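Local coordinates for superantigen-like protein SSL10 (Staphylococcus aureus subsp. aureus, PDB 6LWT) that probably binds the Fc region of human IgG, so interfering with C1q recognition and classical complement activation, and probably also inhibits plasma clotting through prothrombin, at residues Thr26-Asn31 with Ile126-Ile131; Val76-Asp81 with Leu178-Met183; Lys139-Leu144 with Gly149-Ile154. One frame throughout, in Å; residues are numbered along the deposited sequence.

Interaction 1 of 3, residues Thr26-Asn31 with Ile126-Ile131; sequences TMEMKN and IKKEKI
E28 and K128 reach toward each other across the junction of the two domains of the staphylococcal/streptococcal toxin fold, and their charged ends are the whole of the direct contact between 26-31 and 126-131. E28 projects from strand 26-30 of the OB-fold domain, which pairs antiparallel with strand 71-76; K128 comes from the loop of the beta-grasp domain just before strand 130-132. The two side chains cross obliquely. In E28, CG lies beside the backbone N, anti to the carbonyl carbon (chi1 -62°), and the chain then runs extended, so the carboxylate is carried well clear of its strand. K128 starts with a similar first torsion but bends at chi3 (149°), and its ammonium arrives at one carboxylate oxygen rather than bridging both. OE2 of E28 lies 3.4 Å from NZ of K128, a salt bridge whose hydrogen bond is long and weak, with CE of K128 also close, at 3.7 Å from the same oxygen.

Such a loose pair gains its meaning from its surroundings. K128 NZ also forms salt bridges with D72 of strand 71-76 and E135 of helix 133-148, so three acids share one buried ammonium, which probably favours its charged form. The carboxylate of E28 is likewise divided between two lysines: OE2 takes K128, while OE1 holds its stronger partner, K139 NZ.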
loop_
_atom_site.group_PDB
_atom_site.type_symbol
_atom_site.label_atom_id
_atom_site.label_comp_id
_atom_site.label_asym_id
_atom_site.label_seq_id
_atom_site.Cartn_x
_atom_site.Cartn_y
_atom_site.Cartn_z
ATOM N N THR A 26 1.524 1.060 -11.186
ATOM C CA THR A 26 2.402 1.148 -10.019
ATOM C C THR A 26 3.843 0.942 -10.431
ATOM O O THR A 26 4.116 0.259 -11.412
ATOM C CB THR A 26 2.083 0.084 -8.940
ATOM O OG1 THR A 26 2.399 -1.231 -9.419
ATOM C CG2 THR A 26 0.643 0.134 -8.551
ATOM N N MET A 27 4.769 1.512 -9.674
ATOM C CA MET A 27 6.196 1.282 -9.889
ATOM C C MET A 27 6.894 1.298 -8.553
ATOM O O MET A 27 6.579 2.139 -7.705
ATOM C CB MET A 27 6.821 2.393 -10.750
ATOM C CG MET A 27 6.217 2.600 -12.126
ATOM S SD MET A 27 7.313 3.573 -13.191
ATOM C CE MET A 27 7.004 5.201 -12.528
ATOM N N GLU A 28 7.827 0.363 -8.361
ATOM C CA GLU A 28 8.734 0.395 -7.220
ATOM C C GLU A 28 10.012 1.052 -7.682
ATOM O O GLU A 28 10.662 0.573 -8.617
ATOM C CB GLU A 28 9.037 -1.002 -6.715
ATOM C CG GLU A 28 7.808 -1.731 -6.231
ATOM C CD GLU A 28 8.133 -3.000 -5.476
ATOM O OE1 GLU A 28 7.520 -4.041 -5.793
ATOM O OE2 GLU A 28 8.988 -2.950 -4.560
ATOM N N MET A 29 10.360 2.164 -7.048
ATOM C CA MET A 29 11.528 2.938 -7.446
ATOM C C MET A 29 12.464 3.005 -6.269
ATOM O O MET A 29 12.110 3.504 -5.192
ATOM C CB MET A 29 11.124 4.322 -7.908
ATOM C CG MET A 29 10.269 4.298 -9.168
ATOM S SD MET A 29 9.497 5.880 -9.486
ATOM C CE MET A 29 8.305 5.932 -8.185
ATOM N N LYS A 30 13.659 2.473 -6.488
ATOM C CA LYS A 30 14.658 2.317 -5.450
ATOM C C LYS A 30 15.742 3.403 -5.615
ATOM O O LYS A 30 16.049 3.834 -6.741
ATOM C CB LYS A 30 15.209 0.878 -5.529
ATOM C CG LYS A 30 16.572 0.653 -4.912
ATOM C CD LYS A 30 16.922 -0.828 -4.829
ATOM C CE LYS A 30 16.567 -1.426 -3.470
ATOM N NZ LYS A 30 17.146 -2.789 -3.278
ATOM N N ASN A 31 16.289 3.864 -4.492
ATOM C CA ASN A 31 17.465 4.744 -4.490
ATOM C C ASN A 31 17.235 6.078 -5.243
ATOM O O ASN A 31 18.051 6.503 -6.075
ATOM C CB ASN A 31 18.669 3.967 -5.059
ATOM C CG ASN A 31 20.002 4.548 -4.634
ATOM O OD1 ASN A 31 20.239 4.788 -3.448
ATOM N ND2 ASN A 31 20.892 4.754 -5.595
ATOM N N ILE A 126 7.476 -10.729 1.966
ATOM C CA ILE A 126 7.848 -9.328 1.893
ATOM C C ILE A 126 9.382 -9.249 1.875
ATOM O O ILE A 126 10.034 -9.656 2.853
ATOM C CB ILE A 126 7.299 -8.556 3.099
ATOM C CG1 ILE A 126 5.768 -8.625 3.105
ATOM C CG2 ILE A 126 7.752 -7.111 3.042
ATOM C CD1 ILE A 126 5.138 -8.118 4.364
ATOM N N LYS A 127 9.936 -8.705 0.789
ATOM C CA LYS A 127 11.401 -8.699 0.562
ATOM C C LYS A 127 12.092 -7.539 1.295
ATOM O O LYS A 127 13.221 -7.683 1.761
ATOM C CB LYS A 127 11.779 -8.613 -0.930
ATOM C CG LYS A 127 10.862 -9.276 -1.947
ATOM C CD LYS A 127 10.790 -10.789 -1.837
ATOM C CE LYS A 127 9.479 -11.292 -2.425
ATOM N NZ LYS A 127 9.553 -12.716 -2.827
ATOM N N LYS A 128 11.410 -6.403 1.406
ATOM C CA LYS A 128 11.986 -5.210 2.028
ATOM C C LYS A 128 12.044 -5.299 3.552
ATOM O O LYS A 128 11.195 -5.913 4.183
ATOM C CB LYS A 128 11.166 -3.978 1.652
ATOM C CG LYS A 128 11.054 -3.694 0.168
ATOM C CD LYS A 128 9.936 -2.699 -0.105
ATOM C CE LYS A 128 10.290 -1.868 -1.320
ATOM N NZ LYS A 128 9.182 -1.004 -1.769
ATOM N N GLU A 129 13.035 -4.639 4.138
ATOM C CA GLU A 129 13.129 -4.481 5.588
ATOM C C GLU A 129 12.000 -3.621 6.146
ATOM O O GLU A 129 11.560 -3.834 7.278
ATOM C CB GLU A 129 14.469 -3.835 5.973
ATOM C CG GLU A 129 14.592 -3.454 7.444
ATOM C CD GLU A 129 15.979 -2.959 7.835
ATOM O OE1 GLU A 129 16.979 -3.619 7.460
ATOM O OE2 GLU A 129 16.064 -1.921 8.535
ATOM N N LYS A 130 11.608 -2.600 5.392
ATOM C CA LYS A 130 10.505 -1.718 5.781
ATOM C C LYS A 130 9.514 -1.644 4.646
ATOM O O LYS A 130 9.888 -1.773 3.494
ATOM C CB LYS A 130 11.003 -0.308 6.088
ATOM C CG LYS A 130 11.462 -0.126 7.521
ATOM C CD LYS A 130 12.278 1.158 7.660
ATOM C CE LYS A 130 13.326 1.053 8.756
ATOM N NZ LYS A 130 14.409 2.033 8.516
ATOM N N ILE A 131 8.237 -1.447 4.985
ATOM C CA ILE A 131 7.194 -1.376 3.981
ATOM C C ILE A 131 6.161 -0.379 4.471
ATOM O O ILE A 131 5.761 -0.426 5.646
ATOM C CB ILE A 131 6.581 -2.772 3.682
ATOM C CG1 ILE A 131 5.666 -2.704 2.461
ATOM C CG2 ILE A 131 5.826 -3.365 4.883
ATOM C CD1 ILE A 131 5.266 -4.056 1.914
#

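Interaction 2 of 3, residues Val76-Asp81 with Leu178-Met183; sequences VQEKRD and LKFKYM
E78 meets F180 through the edge of the ring: the carboxylate oxygen OE1 lies near the plane of the ring, 3.5 Å from CZ, and is equally close to CE1. The second oxygen is only slightly farther, with OE2 of E78 at 3.8 Å from CE1 of F180. The two flat groups are turned steeply, their planes 78° apart. An acid placed at the edge of an aromatic ring faces the positively polarised C-H rim instead of the electron-rich face, a favourable if weak electrostatic match. Beside the ring, the methyl CE of M183 comes to 4.5 Å from OE2 of E78, a marginal contact.

What brings the carboxylate here is a fold in its own chain: E78 bends at chi2 (-64°). Both oxygens are also held by polar partners, OE1 by a salt bridge to K177, immediately before 178-183, and OE2 by a hydrogen bond to the hydroxyl of Y21 in helix 14-22. F180 is presented by a short 3-10 turn, in which M183 N bonds to F180 O at 3.0 Å; both F180 and M183 also rest on V89 of strand 85-93. The contact thus joins the link between strands 71-76 and 79-80 of the OB-fold half to the loop between strands 169-173 and 186-188 of the beta-grasp half, part of the interdomain seam of the two-domain toxin fold.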
loop_
_atom_site.group_PDB
_atom_site.type_symbol
_atom_site.label_atom_id
_atom_site.label_comp_id
_atom_site.label_asym_id
_atom_site.label_seq_id
_atom_site.Cartn_x
_atom_site.Cartn_y
_atom_site.Cartn_z
ATOM N N VAL A 76 1.910 4.763 -6.790
ATOM C CA VAL A 76 0.602 4.356 -7.303
ATOM C C VAL A 76 -0.012 5.581 -7.978
ATOM O O VAL A 76 -0.147 6.632 -7.359
ATOM C CB VAL A 76 -0.317 3.832 -6.174
ATOM C CG1 VAL A 76 -1.720 3.530 -6.690
ATOM C CG2 VAL A 76 0.306 2.591 -5.533
ATOM N N GLN A 77 -0.402 5.449 -9.237
ATOM C CA GLN A 77 -0.975 6.596 -9.958
ATOM C C GLN A 77 -2.332 7.022 -9.401
ATOM O O GLN A 77 -3.287 6.259 -9.431
ATOM C CB GLN A 77 -1.106 6.309 -11.457
ATOM C CG GLN A 77 -1.463 7.580 -12.233
ATOM C CD GLN A 77 -1.406 7.433 -13.738
ATOM O OE1 GLN A 77 -2.336 7.845 -14.437
ATOM N NE2 GLN A 77 -0.327 6.890 -14.242
ATOM N N GLU A 78 -2.401 8.230 -8.859
ATOM C CA GLU A 78 -3.676 8.867 -8.533
ATOM C C GLU A 78 -4.219 9.635 -9.736
ATOM O O GLU A 78 -5.439 9.666 -9.961
ATOM C CB GLU A 78 -3.508 9.840 -7.376
ATOM C CG GLU A 78 -2.977 9.209 -6.108
ATOM C CD GLU A 78 -3.920 8.174 -5.512
ATOM O OE1 GLU A 78 -5.166 8.285 -5.660
ATOM O OE2 GLU A 78 -3.397 7.257 -4.872
ATOM N N LYS A 79 -3.317 10.282 -10.470
ATOM C CA LYS A 79 -3.663 10.983 -11.713
ATOM C C LYS A 79 -2.428 11.359 -12.512
ATOM O O LYS A 79 -1.292 11.316 -12.017
ATOM C CB LYS A 79 -4.505 12.242 -11.432
ATOM C CG LYS A 79 -3.831 13.308 -10.575
ATOM C CD LYS A 79 -4.737 14.536 -10.451
ATOM C CE LYS A 79 -3.973 15.847 -10.305
ATOM N NZ LYS A 79 -3.937 16.324 -8.899
ATOM N N ARG A 80 -2.670 11.719 -13.768
ATOM C CA ARG A 80 -1.656 12.260 -14.667
ATOM C C ARG A 80 -2.275 13.527 -15.257
ATOM O O ARG A 80 -3.372 13.470 -15.801
ATOM C CB ARG A 80 -1.347 11.239 -15.762
ATOM C CG ARG A 80 -0.399 11.716 -16.858
ATOM C CD ARG A 80 -0.737 11.067 -18.195
ATOM N NE ARG A 80 0.393 11.151 -19.127
ATOM C CZ ARG A 80 0.776 10.205 -19.993
ATOM N NH1 ARG A 80 1.835 10.424 -20.769
ATOM N NH2 ARG A 80 0.141 9.035 -20.086
ATOM N N ASP A 81 -1.598 14.667 -15.128
ATOM C CA ASP A 81 -2.168 15.948 -15.604
ATOM C C ASP A 81 -1.709 16.267 -17.037
ATOM O O ASP A 81 -0.931 15.503 -17.636
ATOM C CB ASP A 81 -1.873 17.099 -14.615
ATOM C CG ASP A 81 -0.428 17.547 -14.617
ATOM O OD1 ASP A 81 0.385 17.084 -15.443
ATOM O OD2 ASP A 81 -0.078 18.388 -13.764
ATOM N N LEU A 178 -7.860 2.930 0.768
ATOM C CA LEU A 178 -7.073 3.401 1.912
ATOM C C LEU A 178 -7.035 4.931 1.856
ATOM O O LEU A 178 -6.868 5.491 0.791
ATOM C CB LEU A 178 -5.643 2.865 1.873
ATOM C CG LEU A 178 -4.738 3.217 3.052
ATOM C CD1 LEU A 178 -5.227 2.574 4.335
ATOM C CD2 LEU A 178 -3.320 2.761 2.772
ATOM N N LYS A 179 -7.209 5.597 2.996
ATOM C CA LYS A 179 -7.133 7.058 3.012
ATOM C C LYS A 179 -5.735 7.578 2.836
ATOM O O LYS A 179 -4.766 6.969 3.323
ATOM C CB LYS A 179 -7.746 7.613 4.290
ATOM C CG LYS A 179 -9.249 7.357 4.294
ATOM C CD LYS A 179 -9.964 8.325 5.194
ATOM C CE LYS A 179 -11.471 8.093 5.119
ATOM N NZ LYS A 179 -12.067 8.559 6.390
ATOM N N PHE A 180 -5.632 8.745 2.184
ATOM C CA PHE A 180 -4.329 9.365 1.917
ATOM C C PHE A 180 -3.534 9.572 3.194
ATOM O O PHE A 180 -2.326 9.318 3.219
ATOM C CB PHE A 180 -4.472 10.724 1.193
ATOM C CG PHE A 180 -4.848 10.640 -0.281
ATOM C CD1 PHE A 180 -4.917 9.435 -0.976
ATOM C CD2 PHE A 180 -5.068 11.825 -0.995
ATOM C CE1 PHE A 180 -5.233 9.403 -2.324
ATOM C CE2 PHE A 180 -5.379 11.797 -2.348
ATOM C CZ PHE A 180 -5.468 10.582 -3.014
ATOM N N LYS A 181 -4.220 9.963 4.267
ATOM C CA LYS A 181 -3.558 10.281 5.535
ATOM C C LYS A 181 -2.764 9.109 6.136
ATOM O O LYS A 181 -1.890 9.343 6.977
ATOM C CB LYS A 181 -4.568 10.809 6.569
ATOM C CG LYS A 181 -5.544 9.772 7.113
ATOM C CD LYS A 181 -6.457 10.347 8.190
ATOM C CE LYS A 181 -7.874 10.581 7.709
ATOM N NZ LYS A 181 -8.854 10.326 8.815
ATOM N N TYR A 182 -3.070 7.872 5.715
ATOM C CA TYR A 182 -2.378 6.676 6.211
ATOM C C TYR A 182 -1.319 6.105 5.275
ATOM O O TYR A 182 -0.682 5.106 5.620
ATOM C CB TYR A 182 -3.407 5.577 6.537
ATOM C CG TYR A 182 -4.439 6.026 7.547
ATOM C CD1 TYR A 182 -4.043 6.498 8.792
ATOM C CD2 TYR A 182 -5.811 5.972 7.267
ATOM C CE1 TYR A 182 -4.980 6.923 9.734
ATOM C CE2 TYR A 182 -6.756 6.383 8.203
ATOM C CZ TYR A 182 -6.334 6.875 9.428
ATOM O OH TYR A 182 -7.235 7.312 10.377
ATOM N N MET A 183 -1.103 6.737 4.122
ATOM C CA MET A 183 -0.220 6.176 3.103
ATOM C C MET A 183 1.262 6.436 3.346
ATOM O O MET A 183 2.097 5.933 2.598
ATOM C CB MET A 183 -0.615 6.682 1.716
ATOM C CG MET A 183 -1.902 6.060 1.235
ATOM S SD MET A 183 -2.385 6.687 -0.361
ATOM C CE MET A 183 -3.797 5.666 -0.685
#

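Interaction 3 of 3, residues Lys139-Leu144 with Gly149-Ile154; sequences KLRKHL and GLYKTI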
loop_
_atom_site.group_PDB
_atom_site.type_symbol
_atom_site.label_atom_id
_atom_site.label_comp_id
_atom_site.label_asym_id
_atom_site.label_seq_id
_atom_site.Cartn_x
_atom_site.Cartn_y
_atom_site.Cartn_z
ATOM N N LYS A 139 -0.568 -4.132 -2.405
ATOM C CA LYS A 139 -0.159 -5.442 -2.866
ATOM C C LYS A 139 -1.053 -6.555 -2.308
ATOM O O LYS A 139 -1.305 -7.529 -3.009
ATOM C CB LYS A 139 1.290 -5.719 -2.530
ATOM C CG LYS A 139 2.236 -4.923 -3.398
ATOM C CD LYS A 139 3.667 -5.271 -3.073
ATOM C CE LYS A 139 4.584 -4.713 -4.140
ATOM N NZ LYS A 139 5.982 -5.116 -3.865
ATOM N N LEU A 140 -1.510 -6.410 -1.063
ATOM C CA LEU A 140 -2.479 -7.358 -0.512
ATOM C C LEU A 140 -3.788 -7.340 -1.325
ATOM O O LEU A 140 -4.324 -8.407 -1.660
ATOM C CB LEU A 140 -2.745 -7.100 0.970
ATOM C CG LEU A 140 -1.648 -7.597 1.922
ATOM C CD1 LEU A 140 -1.844 -7.047 3.331
ATOM C CD2 LEU A 140 -1.617 -9.125 1.923
ATOM N N ARG A 141 -4.285 -6.156 -1.680
ATOM C CA ARG A 141 -5.515 -6.109 -2.463
ATOM C C ARG A 141 -5.343 -6.676 -3.855
ATOM O O ARG A 141 -6.211 -7.426 -4.321
ATOM C CB ARG A 141 -6.127 -4.715 -2.513
ATOM C CG ARG A 141 -6.506 -4.240 -1.127
ATOM C CD ARG A 141 -7.492 -3.095 -1.175
ATOM N NE ARG A 141 -7.394 -2.221 0.012
ATOM C CZ ARG A 141 -8.369 -1.428 0.452
ATOM N NH1 ARG A 141 -8.137 -0.647 1.497
ATOM N NH2 ARG A 141 -9.563 -1.385 -0.152
ATOM N N LYS A 142 -4.230 -6.363 -4.501
ATOM C CA LYS A 142 -3.943 -6.932 -5.824
ATOM C C LYS A 142 -3.882 -8.454 -5.788
ATOM O O LYS A 142 -4.436 -9.129 -6.680
ATOM C CB LYS A 142 -2.649 -6.370 -6.400
ATOM C CG LYS A 142 -2.456 -6.686 -7.883
ATOM C CD LYS A 142 -1.188 -6.034 -8.418
ATOM C CE LYS A 142 0.043 -6.828 -8.010
ATOM N NZ LYS A 142 1.274 -6.405 -8.742
ATOM N N HIS A 143 -3.227 -8.986 -4.756
ATOM C CA HIS A 143 -3.231 -10.434 -4.474
ATOM C C HIS A 143 -4.642 -11.008 -4.359
ATOM O O HIS A 143 -4.949 -12.031 -4.987
ATOM C CB HIS A 143 -2.405 -10.722 -3.208
ATOM C CG HIS A 143 -2.297 -12.176 -2.863
ATOM N ND1 HIS A 143 -3.051 -12.759 -1.867
ATOM C CD2 HIS A 143 -1.535 -13.167 -3.387
ATOM C CE1 HIS A 143 -2.761 -14.042 -1.790
ATOM N NE2 HIS A 143 -1.840 -14.319 -2.697
ATOM N N LEU A 144 -5.517 -10.336 -3.609
ATOM C CA LEU A 144 -6.875 -10.812 -3.421
ATOM C C LEU A 144 -7.707 -10.653 -4.689
ATOM O O LEU A 144 -8.589 -11.471 -4.948
ATOM C CB LEU A 144 -7.553 -10.095 -2.269
ATOM C CG LEU A 144 -6.920 -10.251 -0.878
ATOM C CD1 LEU A 144 -7.625 -9.310 0.074
ATOM C CD2 LEU A 144 -6.978 -11.680 -0.379
ATOM N N GLY A 149 -10.663 -12.946 -6.823
ATOM C CA GLY A 149 -11.652 -12.143 -7.552
ATOM C C GLY A 149 -12.203 -10.961 -6.792
ATOM O O GLY A 149 -13.285 -10.455 -7.145
ATOM N N LEU A 150 -11.482 -10.477 -5.764
ATOM C CA LEU A 150 -11.955 -9.309 -5.026
ATOM C C LEU A 150 -12.263 -8.177 -6.006
ATOM O O LEU A 150 -11.449 -7.901 -6.878
ATOM C CB LEU A 150 -10.909 -8.815 -4.031
ATOM C CG LEU A 150 -11.229 -7.549 -3.240
ATOM C CD1 LEU A 150 -12.332 -7.772 -2.227
ATOM C CD2 LEU A 150 -9.954 -7.081 -2.540
ATOM N N TYR A 151 -13.427 -7.551 -5.833
ATOM C CA TYR A 151 -13.939 -6.453 -6.693
ATOM C C TYR A 151 -14.266 -6.852 -8.148
ATOM O O TYR A 151 -14.714 -6.011 -8.925
ATOM C CB TYR A 151 -12.974 -5.259 -6.753
ATOM C CG TYR A 151 -12.428 -4.733 -5.444
ATOM C CD1 TYR A 151 -13.243 -4.587 -4.336
ATOM C CD2 TYR A 151 -11.097 -4.317 -5.344
ATOM C CE1 TYR A 151 -12.749 -4.065 -3.147
ATOM C CE2 TYR A 151 -10.591 -3.783 -4.158
ATOM C CZ TYR A 151 -11.429 -3.660 -3.065
ATOM O OH TYR A 151 -10.976 -3.139 -1.880
ATOM N N LYS A 152 -14.015 -8.098 -8.523
ATOM C CA LYS A 152 -14.174 -8.556 -9.899
ATOM C C LYS A 152 -15.349 -9.513 -9.936
ATOM O O LYS A 152 -16.313 -9.277 -10.639
ATOM C CB LYS A 152 -12.888 -9.232 -10.393
ATOM C CG LYS A 152 -12.777 -9.334 -11.905
ATOM C CD LYS A 152 -11.725 -10.352 -12.326
ATOM C CE LYS A 152 -11.585 -10.412 -13.837
ATOM N NZ LYS A 152 -10.749 -9.294 -14.355
ATOM N N THR A 153 -15.264 -10.595 -9.172
ATOM C CA THR A 153 -16.301 -11.611 -9.142
ATOM C C THR A 153 -16.937 -11.785 -7.760
ATOM O O THR A 153 -17.934 -12.482 -7.632
ATOM C CB THR A 153 -15.716 -12.949 -9.644
ATOM O OG1 THR A 153 -14.603 -13.327 -8.824
ATOM C CG2 THR A 153 -15.240 -12.812 -11.129
ATOM N N ILE A 154 -16.364 -11.166 -6.722
ATOM C CA ILE A 154 -16.945 -11.174 -5.393
ATOM C C ILE A 154 -17.059 -9.736 -4.910
ATOM O O ILE A 154 -16.462 -8.826 -5.490
ATOM C CB ILE A 154 -16.126 -12.044 -4.409
ATOM C CG1 ILE A 154 -14.729 -11.466 -4.147
ATOM C CG2 ILE A 154 -15.974 -13.465 -4.966
ATOM C CD1 ILE A 154 -14.013 -12.133 -2.997
#
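L144 O, about one turn before the end of helix 133-148, receives the N-H of L150 at 3.2 Å in a nearly straight bond (168°), just beyond G149, where the backbone leaves the helix with positive phi, a conformation favourable to glycine. The donor stands above the carbonyl plane. The chain then reverses through a type II beta turn centred on L150 and Y151, and G149 O collects three backbone donors, K152 N, T153 N and I154 N, which hold the returning loop compact.

The turn sends two side chains back against the helix. L150 has CG anti to its own N (chi1 177°), which lays its CD2 against CB of L144, 3.9 Å away; its CG also sits over the centre of one face of the neighbouring Y151 ring, 3.6 Å above the plane. Y151 reaches farther back, to R141, one helical turn before L144. There NH2 of R141 donates to OH of Y151 at 2.8 Å, with the hydroxyl close to the guanidinium plane and the ring tilted 40° from that plane. The phenol oxygen is gripped twice, since it is also hydrogen-bonded to L174 O. R141 itself is fixed from several directions: NE by a salt bridge to D137, one turn earlier, and NH2 by S176 O as well as the tyrosine.

L144 packs on I109 and V197 of the beta-grasp sheet, in strands 106-110 and 192-198, whereas Y151 lies against L18, Y19 and Y22 of helix 14-22, so the helix end and its returning loop lie between that sheet and the N-terminal helix.

Overall arrangement
From the N terminus, 26-31 and then 76-81 supply OB-fold partners that wait for the beta-grasp half. Interaction 1 closes first, when the chain reaches 126-131. Helix 133-148 follows, and interaction 3 closes a short local loop at its end, in series with interaction 1. Last, 178-183 returns to 76-81, so interaction 2 crosses interaction 1 and encloses interaction 3. Two contacts therefore span the domains, while the third shapes the beta-grasp half alone. They also touch: T26 packs on V76, K139 ties interaction 3 to E28 of interaction 1, and R141 lies beside L178, making helix 133-148 a common link.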